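Local atomic coordinates of 3-polyprenyl-4-hydroxybenzoate decarboxylase and related decarboxylases (PDB entry 6H6X), a protein that acts as a UbiD-class enzyme (HmfF) that uses prenylated FMN and a metal ion, probably to add or remove carboxyl groups on aromatic acids. Residues D98-K103 against V234-E239; V225-V230 against E239-G244. The protein carries 8 engineered substitutions. All coordinates share one frame; numbering follows the deposited sequence.

From the N terminus, residues 98-103 come first, in the loop between strands 93-94 and 105-107. They meet residues 234-239, so contact 1 closes a loop of 130 residues. Contact 2 closes one of only eight, bringing 225-230 back against 239-244. The segments alternate along the chain, so the two closures cross rather than nest, and Glu239 belongs to both. Contact 1 ties the 98-103 loop to the turn after strand 233-235; contact 2 ties the loop after strand 223-226 to strand 240-246 of the large antiparallel sheet. Their centres lie about 9 Å apart. Lys103 NZ bridges them, 2.7 Å from Lys226 O, a probable hydrogen bond. Packing adds Val102 CG2 at 3.6 Å from Val241 CG2.

Contact 1: D98-K103 against V234-E239; sequences DGAPVK and VPAGAE
Val102 lies with its CB end against two carbonyls of the bend formed by Ala236 to Ala238: CB is 3.3 Å from Ala236 O and 3.5 Å from Ala238 O. CG1 shares the first of these contacts. Set between the backbone N and the carbonyl carbon (chi1 80°), it is turned over the start of the bend, where it also meets Pro235 O at 3.8 Å. CG2 lies alongside Ala238, 4.1 Å from its CB. The carbonyl that CB and CG1 share also accepts the hydrogen bond across the contact: Val102 N reaches Ala236 O at 3.0 Å, with an N-H...O angle of 154°. The acceptor belongs to a type I beta turn from Pro235 to Ala238, which leaves strand 233-235 on the way to strand 240-246 within the Rift-related, FMN-binding-clan part of the protein. The donor sits in a short 3-10 turn, whose Lys103 N bonds back to Ala100 O. Two further approaches lie beside the bond, on the side of the preceding residues. Pro101 sets its ring carbon CD 3.5 Å from Ala236 O, and the methyl of Ala100 meets that of Ala236, CB to CB at 4.2 Å. Within the turn, Gly237 O accepts a hydrogen bond from Arg281 NH2.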
loop_
_atom_site.group_PDB
_atom_site.type_symbol
_atom_site.label_atom_id
_atom_site.label_comp_id
_atom_site.label_asym_id
_atom_site.label_seq_id
_atom_site.Cartn_x
_atom_site.Cartn_y
_atom_site.Cartn_z
ATOM N N ASP B 98 45.260 19.261 12.547
ATOM C CA ASP B 98 45.095 19.913 13.834
ATOM C C ASP B 98 43.751 20.593 13.920
ATOM O O ASP B 98 43.388 21.399 13.091
ATOM C CB ASP B 98 46.225 20.889 14.121
ATOM C CG ASP B 98 47.587 20.210 14.140
ATOM O OD1 ASP B 98 47.745 19.104 14.721
ATOM O OD2 ASP B 98 48.507 20.783 13.510
ATOM N N GLY B 99 42.988 20.252 14.938
ATOM C CA GLY B 99 41.625 20.745 15.033
ATOM C C GLY B 99 40.590 19.959 14.211
ATOM O O GLY B 99 39.422 20.238 14.359
ATOM N N ALA B 100 40.976 19.013 13.345
ATOM C CA ALA B 100 39.981 18.212 12.581
ATOM C C ALA B 100 39.276 17.296 13.583
ATOM O O ALA B 100 39.930 16.566 14.311
ATOM C CB ALA B 100 40.614 17.355 11.499
ATOM N N PRO B 101 37.947 17.344 13.627
ATOM C CA PRO B 101 37.354 16.569 14.726
ATOM C C PRO B 101 37.676 15.059 14.730
ATOM O O PRO B 101 37.886 14.474 15.804
ATOM C CB PRO B 101 35.889 16.847 14.590
ATOM C CG PRO B 101 35.805 18.175 13.872
ATOM C CD PRO B 101 36.976 18.218 12.949
ATOM N N VAL B 102 37.796 14.443 13.561
ATOM C CA VAL B 102 38.045 13.008 13.506
ATOM C C VAL B 102 39.451 12.580 13.976
ATOM O O VAL B 102 39.735 11.360 14.097
ATOM C CB VAL B 102 37.726 12.448 12.088
ATOM C CG1 VAL B 102 38.865 12.723 11.117
ATOM C CG2 VAL B 102 37.439 10.938 12.122
ATOM N N LYS B 103 40.339 13.568 14.189
ATOM C CA LYS B 103 41.701 13.329 14.684
ATOM C C LYS B 103 41.882 13.487 16.206
ATOM O O LYS B 103 42.967 13.237 16.703
ATOM C CB LYS B 103 42.690 14.251 13.967
ATOM C CG LYS B 103 42.798 14.006 12.468
ATOM C CD LYS B 103 43.377 12.638 12.123
ATOM C CE LYS B 103 43.858 12.653 10.680
ATOM N NZ LYS B 103 44.436 11.363 10.221
ATOM N N VAL B 234 40.092 11.246 4.109
ATOM C CA VAL B 234 38.808 10.930 4.772
ATOM C C VAL B 234 38.128 12.216 5.194
ATOM O O VAL B 234 38.807 13.192 5.369
ATOM C CB VAL B 234 38.957 10.022 6.000
ATOM C CG1 VAL B 234 39.502 8.653 5.602
ATOM C CG2 VAL B 234 39.818 10.650 7.079
ATOM N N PRO B 235 36.784 12.230 5.317
ATOM C CA PRO B 235 36.102 13.466 5.759
ATOM C C PRO B 235 36.530 13.893 7.164
ATOM O O PRO B 235 36.544 13.091 8.078
ATOM C CB PRO B 235 34.633 13.095 5.712
ATOM C CG PRO B 235 34.558 11.993 4.729
ATOM C CD PRO B 235 35.814 11.188 4.935
ATOM N N ALA B 236 36.977 15.135 7.276
ATOM C CA ALA B 236 37.533 15.700 8.531
ATOM C C ALA B 236 36.538 15.637 9.663
ATOM O O ALA B 236 36.909 15.401 10.824
ATOM C CB ALA B 236 37.953 17.170 8.315
ATOM N N GLY B 237 35.275 15.888 9.327
ATOM C CA GLY B 237 34.195 15.874 10.290
ATOM C C GLY B 237 33.552 14.514 10.600
ATOM O O GLY B 237 32.590 14.493 11.307
ATOM N N ALA B 238 34.067 13.399 10.089
ATOM C CA ALA B 238 33.469 12.085 10.353
ATOM C C ALA B 238 33.516 11.772 11.859
ATOM O O ALA B 238 34.245 12.394 12.564
ATOM C CB ALA B 238 34.183 10.986 9.568
ATOM N N GLU B 239 32.733 10.800 12.316
ATOM C CA GLU B 239 32.734 10.400 13.725
ATOM C C GLU B 239 33.842 9.446 13.971
ATOM O O GLU B 239 34.526 9.545 14.959
ATOM C CB GLU B 239 31.371 9.764 14.120
ATOM C CG GLU B 239 30.195 10.727 14.089
ATOM C CD GLU B 239 30.223 11.761 15.255
ATOM O OE1 GLU B 239 30.657 11.401 16.359
ATOM O OE2 GLU B 239 29.784 12.927 15.102
#

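Contact 2: V225-V230 against E239-G244; sequences VKCETV and EIVIEG
Glu243 reaches from strand 240-246 into the loop 227-230, where its carboxylate is gripped by the backbone N-H groups of two successive residues and by a threonine hydroxyl. This loop follows strand 223-226 and begins the turn of an antiparallel beta hairpin whose second arm is strand 233-235; the glutamate therefore fastens the hairpin turn to a strand of the large antiparallel sheet. Glu243 is the residue with the most area buried by the contact. Beyond CG the chain is fully extended (chi2 -179°), a shape that delivers the carboxylate to the bend of the loop.

The two oxygens are used differently. OE2 accepts from Glu228 N at 2.9 Å, with the donor on the syn side and 23° out of the carboxylate plane. OE1 takes two bonds: Thr229 N at 2.7 Å, again syn and closer to the plane, and Thr229 OG1 at 2.6 Å, which arrives almost in line with the C-O bond. Thr229 OG1 is also hydrogen-bonded to Thr276 OG1 of strand 264-280. Three donors on one carboxylate are consistent with a buried negative charge. The carboxylate of Glu228 is nearby, its OE2 5.4 Å from Glu243 OE2, but it forms a salt bridge with Lys103, which would be expected to offset the like charge.

Cys227 and Val230 line the glutamate at successive heights. Cys227 faces the carboxylate end, its CB lying 3.3 Å from Glu243 OE2, and Cys227 SG rests against Glu243 CG. Nearer the strand, Val230 divides its methyls: CG2 meets Glu243 CB at 4.1 Å, whereas CG1 reaches one residue further and lies 3.8 Å from Gly244 O.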
loop_
_atom_site.group_PDB
_atom_site.type_symbol
_atom_site.label_atom_id
_atom_site.label_comp_id
_atom_site.label_asym_id
_atom_site.label_seq_id
_atom_site.Cartn_x
_atom_site.Cartn_y
_atom_site.Cartn_z
ATOM N N VAL B 225 40.889 15.229 5.277
ATOM C CA VAL B 225 42.149 15.174 5.980
ATOM C C VAL B 225 42.873 13.872 5.620
ATOM O O VAL B 225 42.233 12.887 5.232
ATOM C CB VAL B 225 41.903 15.357 7.494
ATOM C CG1 VAL B 225 41.000 14.238 8.032
ATOM C CG2 VAL B 225 43.227 15.360 8.236
ATOM N N LYS B 226 44.198 13.871 5.705
ATOM C CA LYS B 226 44.997 12.681 5.402
ATOM C C LYS B 226 44.895 11.706 6.542
ATOM O O LYS B 226 44.838 12.121 7.700
ATOM C CB LYS B 226 46.493 13.003 5.263
ATOM C CG LYS B 226 46.904 13.866 4.107
ATOM C CD LYS B 226 46.595 13.302 2.730
ATOM C CE LYS B 226 47.513 12.194 2.356
ATOM N NZ LYS B 226 47.316 11.926 0.888
ATOM N N CYS B 227 44.927 10.425 6.202
ATOM C CA CYS B 227 44.983 9.330 7.179
ATOM C C CYS B 227 46.358 9.204 7.796
ATOM O O CYS B 227 47.346 9.630 7.221
ATOM C CB CYS B 227 44.615 8.013 6.488
ATOM S SG CYS B 227 42.826 7.914 6.164
ATOM N N GLU B 228 46.410 8.597 8.966
ATOM C CA GLU B 228 47.674 8.369 9.694
ATOM C C GLU B 228 48.582 7.341 9.036
ATOM O O GLU B 228 49.770 7.590 8.899
ATOM C CB GLU B 228 47.399 7.888 11.128
ATOM C CG GLU B 228 46.601 8.853 12.001
ATOM C CD GLU B 228 47.311 10.167 12.235
ATOM O OE1 GLU B 228 48.457 10.136 12.744
ATOM O OE2 GLU B 228 46.721 11.228 11.908
ATOM N N THR B 229 48.036 6.178 8.672
ATOM C CA THR B 229 48.847 5.008 8.307
ATOM C C THR B 229 48.693 4.568 6.868
ATOM O O THR B 229 49.292 3.580 6.465
ATOM C CB THR B 229 48.477 3.813 9.203
ATOM O OG1 THR B 229 47.109 3.426 8.993
ATOM C CG2 THR B 229 48.682 4.197 10.662
ATOM N N VAL B 230 47.878 5.287 6.092
ATOM C CA VAL B 230 47.673 4.972 4.687
ATOM C C VAL B 230 47.527 6.258 3.907
ATOM O O VAL B 230 47.127 7.275 4.458
ATOM C CB VAL B 230 46.411 4.089 4.490
ATOM C CG1 VAL B 230 46.634 2.701 5.081
ATOM C CG2 VAL B 230 45.157 4.749 5.100
ATOM N N GLU B 239 32.733 10.800 12.316
ATOM C CA GLU B 239 32.734 10.400 13.725
ATOM C C GLU B 239 33.842 9.446 13.971
ATOM O O GLU B 239 34.526 9.545 14.959
ATOM C CB GLU B 239 31.371 9.764 14.120
ATOM C CG GLU B 239 30.195 10.727 14.089
ATOM C CD GLU B 239 30.223 11.761 15.255
ATOM O OE1 GLU B 239 30.657 11.401 16.359
ATOM O OE2 GLU B 239 29.784 12.927 15.102
ATOM N N ILE B 240 34.021 8.496 13.051
ATOM C CA ILE B 240 34.989 7.438 13.204
ATOM C C ILE B 240 35.627 7.114 11.851
ATOM O O ILE B 240 34.918 7.080 10.843
ATOM C CB ILE B 240 34.289 6.143 13.726
ATOM C CG1 ILE B 240 33.736 6.316 15.149
ATOM C CG2 ILE B 240 35.238 4.974 13.747
ATOM C CD1 ILE B 240 32.392 5.687 15.400
ATOM N N VAL B 241 36.940 6.829 11.841
ATOM C CA VAL B 241 37.665 6.367 10.665
ATOM C C VAL B 241 38.462 5.153 11.032
ATOM O O VAL B 241 39.147 5.141 12.047
ATOM C CB VAL B 241 38.616 7.433 10.083
ATOM C CG1 VAL B 241 39.655 6.834 9.134
ATOM C CG2 VAL B 241 37.821 8.535 9.404
ATOM N N ILE B 242 38.387 4.138 10.188
ATOM C CA ILE B 242 39.130 2.923 10.360
ATOM C C ILE B 242 39.973 2.823 9.121
ATOM O O ILE B 242 39.462 2.756 8.013
ATOM C CB ILE B 242 38.197 1.700 10.548
ATOM C CG1 ILE B 242 37.379 1.857 11.834
ATOM C CG2 ILE B 242 38.977 0.411 10.579
ATOM C CD1 ILE B 242 36.182 0.919 11.849
ATOM N N GLU B 243 41.285 2.798 9.330
ATOM C CA GLU B 243 42.296 2.697 8.277
ATOM C C GLU B 243 42.771 1.268 8.153
ATOM O O GLU B 243 42.896 0.570 9.143
ATOM C CB GLU B 243 43.476 3.600 8.627
ATOM C CG GLU B 243 43.098 5.053 8.948
ATOM C CD GLU B 243 44.278 5.952 9.270
ATOM O OE1 GLU B 243 45.442 5.476 9.159
ATOM O OE2 GLU B 243 44.041 7.145 9.632
ATOM N N GLY B 244 43.045 0.826 6.941
ATOM C CA GLY B 244 43.568 -0.504 6.774
ATOM C C GLY B 244 43.902 -0.877 5.367
ATOM O O GLY B 244 44.108 -0.025 4.487
#